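Local coordinates for putative ABC transporter (Thermobispora bispora, PDB 4PE6), which probably binds a sugar or sugar-derived solute for an ABC transporter, and holds a trihydroxybutanoic acid in its cleft, at residues A[148-153]-A[199-204]. Numbering follows the deposited sequence.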
ATOM      1  N   ASN A 148      26.961   0.004   2.897  1.00 22.39           N
ATOM      2  CA  ASN A 148      26.332   1.232   2.479  1.00 21.77           C
ATOM      3  C   ASN A 148      24.931   0.954   1.953  1.00 20.61           C
ATOM      4  O   ASN A 148      24.706   0.004   1.197  1.00 20.14           O
ATOM      5  CB  ASN A 148      27.167   1.911   1.394  1.00 22.46           C
ATOM      6  CG  ASN A 148      28.534   2.342   1.885  1.00 23.24           C
ATOM      7  OD1 ASN A 148      28.689   2.803   3.030  1.00 23.43           O
ATOM      8  ND2 ASN A 148      29.536   2.239   1.009  1.00 23.92           N
ATOM      9  N   VAL A 149      23.983   1.776   2.372  1.00 19.96           N
ATOM     10  CA  VAL A 149      22.612   1.641   1.909  1.00 19.53           C
ATOM     11  C   VAL A 149      22.010   2.933   1.388  1.00 19.22           C
ATOM     12  O   VAL A 149      22.401   4.052   1.806  1.00 19.89           O
ATOM     13  CB  VAL A 149      21.683   1.086   3.001  1.00 19.55           C
ATOM     14  CG1 VAL A 149      22.146  -0.283   3.442  1.00 19.68           C
ATOM     15  CG2 VAL A 149      21.598   2.048   4.172  1.00 19.97           C
ATOM     16  N   ILE A 150      21.034   2.772   0.488  1.00 18.48           N
ATOM     17  CA  ILE A 150      20.215   3.886   0.042  1.00 18.19           C
ATOM     18  C   ILE A 150      18.801   3.670   0.587  1.00 17.31           C
ATOM     19  O   ILE A 150      18.278   2.563   0.525  1.00 16.77           O
ATOM     20  CB  ILE A 150      20.186   3.990  -1.492  1.00 18.51           C
ATOM     21  CG1 ILE A 150      21.561   4.394  -2.014  1.00 19.15           C
ATOM     22  CG2 ILE A 150      19.104   4.958  -1.964  1.00 18.61           C
ATOM     23  CD1 ILE A 150      21.657   4.458  -3.523  1.00 19.72           C
ATOM     24  N   VAL A 151      18.207   4.721   1.140  1.00 17.00           N
ATOM     25  CA  VAL A 151      16.806   4.691   1.534  1.00 16.60           C
ATOM     26  C   VAL A 151      15.997   5.401   0.459  1.00 16.32           C
ATOM     27  O   VAL A 151      16.260   6.565   0.142  1.00 16.75           O
ATOM     28  CB  VAL A 151      16.578   5.393   2.894  1.00 17.03           C
ATOM     29  CG1 VAL A 151      15.106   5.333   3.317  1.00 16.94           C
ATOM     30  CG2 VAL A 151      17.460   4.773   3.965  1.00 17.35           C
ATOM     31  N   VAL A 152      14.980   4.712  -0.050  1.00 15.86           N
ATOM     32  CA  VAL A 152      14.050   5.275  -1.003  1.00 15.72           C
ATOM     33  C   VAL A 152      12.699   5.365  -0.334  1.00 15.53           C
ATOM     34  O   VAL A 152      12.071   4.352  -0.047  1.00 15.40           O
ATOM     35  CB  VAL A 152      13.910   4.402  -2.263  1.00 15.73           C
ATOM     36  CG1 VAL A 152      12.936   5.052  -3.220  1.00 15.87           C
ATOM     37  CG2 VAL A 152      15.265   4.134  -2.928  1.00 15.95           C
ATOM     38  N   ARG A 153      12.263   6.582  -0.054  1.00 15.59           N
ATOM     39  CA  ARG A 153      10.995   6.804   0.603  1.00 15.47           C
ATOM     40  C   ARG A 153       9.802   6.538  -0.310  1.00 15.50           C
ATOM     41  O   ARG A 153       9.885   6.609  -1.558  1.00 15.67           O
ATOM     42  CB  ARG A 153      10.931   8.219   1.155  1.00 15.72           C
ATOM     43  CG  ARG A 153      11.995   8.470   2.208  1.00 15.91           C
ATOM     44  CD  ARG A 153      11.926   9.865   2.821  1.00 16.36           C
ATOM     45  NE  ARG A 153      10.681  10.081   3.538  1.00 16.39           N
ATOM     46  CZ  ARG A 153      10.453  11.122   4.351  1.00 17.01           C
ATOM     47  NH1 ARG A 153      11.365  12.050   4.524  1.00 17.56           N
ATOM     48  NH2 ARG A 153       9.296  11.248   4.971  1.00 17.07           N
ATOM     49  N   GLY A 199      20.246   9.036 -10.360  1.00 28.50           N
ATOM     50  CA  GLY A 199      20.746  10.371 -10.084  1.00 29.52           C
ATOM     51  C   GLY A 199      21.890  10.421  -9.096  1.00 29.90           C
ATOM     52  O   GLY A 199      22.815  11.214  -9.285  1.00 31.82           O
ATOM     53  N   VAL A 200      21.865   9.575  -8.066  1.00 28.54           N
ATOM     54  CA  VAL A 200      22.897   9.640  -7.020  1.00 28.99           C
ATOM     55  C   VAL A 200      24.036   8.631  -7.142  1.00 28.57           C
ATOM     56  O   VAL A 200      25.069   8.804  -6.503  1.00 28.71           O
ATOM     57  CB  VAL A 200      22.296   9.526  -5.594  1.00 28.83           C
ATOM     58  CG1 VAL A 200      21.249  10.602  -5.365  1.00 29.06           C
ATOM     59  CG2 VAL A 200      21.721   8.131  -5.333  1.00 28.02           C
ATOM     60  N   LEU A 201      23.857   7.580  -7.930  1.00 28.64           N
ATOM     61  CA  LEU A 201      24.866   6.522  -8.032  1.00 29.98           C
ATOM     62  C   LEU A 201      26.280   7.015  -8.350  1.00 31.40           C
ATOM     63  O   LEU A 201      27.227   6.605  -7.684  1.00 31.89           O
ATOM     64  CB  LEU A 201      24.440   5.432  -9.034  1.00 29.87           C
ATOM     65  CG  LEU A 201      23.358   4.477  -8.528  1.00 29.17           C
ATOM     66  CD1 LEU A 201      22.995   3.437  -9.583  1.00 29.57           C
ATOM     67  CD2 LEU A 201      23.755   3.795  -7.221  1.00 28.87           C
ATOM     68  N   PRO A 202      26.435   7.917  -9.339  1.00 33.05           N
ATOM     69  CA  PRO A 202      27.808   8.380  -9.611  1.00 34.59           C
ATOM     70  C   PRO A 202      28.497   9.052  -8.404  1.00 35.53           C
ATOM     71  O   PRO A 202      29.719   9.047  -8.321  1.00 36.15           O
ATOM     72  CB  PRO A 202      27.622   9.385 -10.763  1.00 35.18           C
ATOM     73  CG  PRO A 202      26.312   9.031 -11.386  1.00 34.33           C
ATOM     74  CD  PRO A 202      25.453   8.542 -10.243  1.00 33.32           C
ATOM     75  N   SER A 203      27.726   9.600  -7.468  1.00 36.00           N
ATOM     76  CA  SER A 203      28.309  10.342  -6.351  1.00 37.45           C
ATOM     77  C   SER A 203      28.551   9.503  -5.099  1.00 37.74           C
ATOM     78  O   SER A 203      29.085  10.025  -4.128  1.00 38.80           O
ATOM     79  CB  SER A 203      27.416  11.523  -5.981  1.00 37.60           C
ATOM     80  OG  SER A 203      26.228  11.066  -5.361  1.00 38.31           O
ATOM     81  N   VAL A 204      28.160   8.225  -5.096  1.00 37.01           N
ATOM     82  CA  VAL A 204      28.286   7.421  -3.878  1.00 37.12           C
ATOM     83  C   VAL A 204      29.172   6.190  -4.027  1.00 37.82           C
ATOM     84  O   VAL A 204      29.423   5.718  -5.131  1.00 37.54           O
ATOM     85  CB  VAL A 204      26.909   7.005  -3.296  1.00 36.19           C
ATOM     86  CG1 VAL A 204      26.087   8.239  -2.956  1.00 36.00           C
ATOM     87  CG2 VAL A 204      26.151   6.079  -4.241  1.00 34.79           C
TER
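Ile150 and Val200 meet tip to tip, CD1 of Ile150 lying 4.1 Å from CG2 of Val200, where the chain leaving helix 190-200 passes over strand 147-153 in one alpha/beta lobe of a periplasmic binding protein fold. The strand runs parallel to its neighbours 178-185 and 209-211, and Ile150 is the one residue of 148-153 whose side chain reaches 199-204. Its CG1 stands anti to the carbonyl carbon (chi1 -68°), and the extended second torsion (chi2 177°) carries CD1 outward from the sheet. Ile150 CD1 also lies 4.3 Å from CD2 of Leu201, and so meets one branch from each of two successive residues, CG2 being the branch that Val200 supplies. Leu201 in turn packs on Phe223 and Ala226 of helix 216-226, while Ile150 also touches Val207 and, on the adjacent strand 209-211, Val210. The contact is small and wholly apolar, made by methyl groups alone, and two of its three residues, Ile150 and Leu201, are buried. Beyond Val200 the chain turns through the 3-10 segment 201-203. There Val200 O is gripped twice by Ser203: by the backbone N at 2.9 Å, and by OG at 2.8 Å, the hydroxyl oxygen tilted 16° from the carbonyl plane.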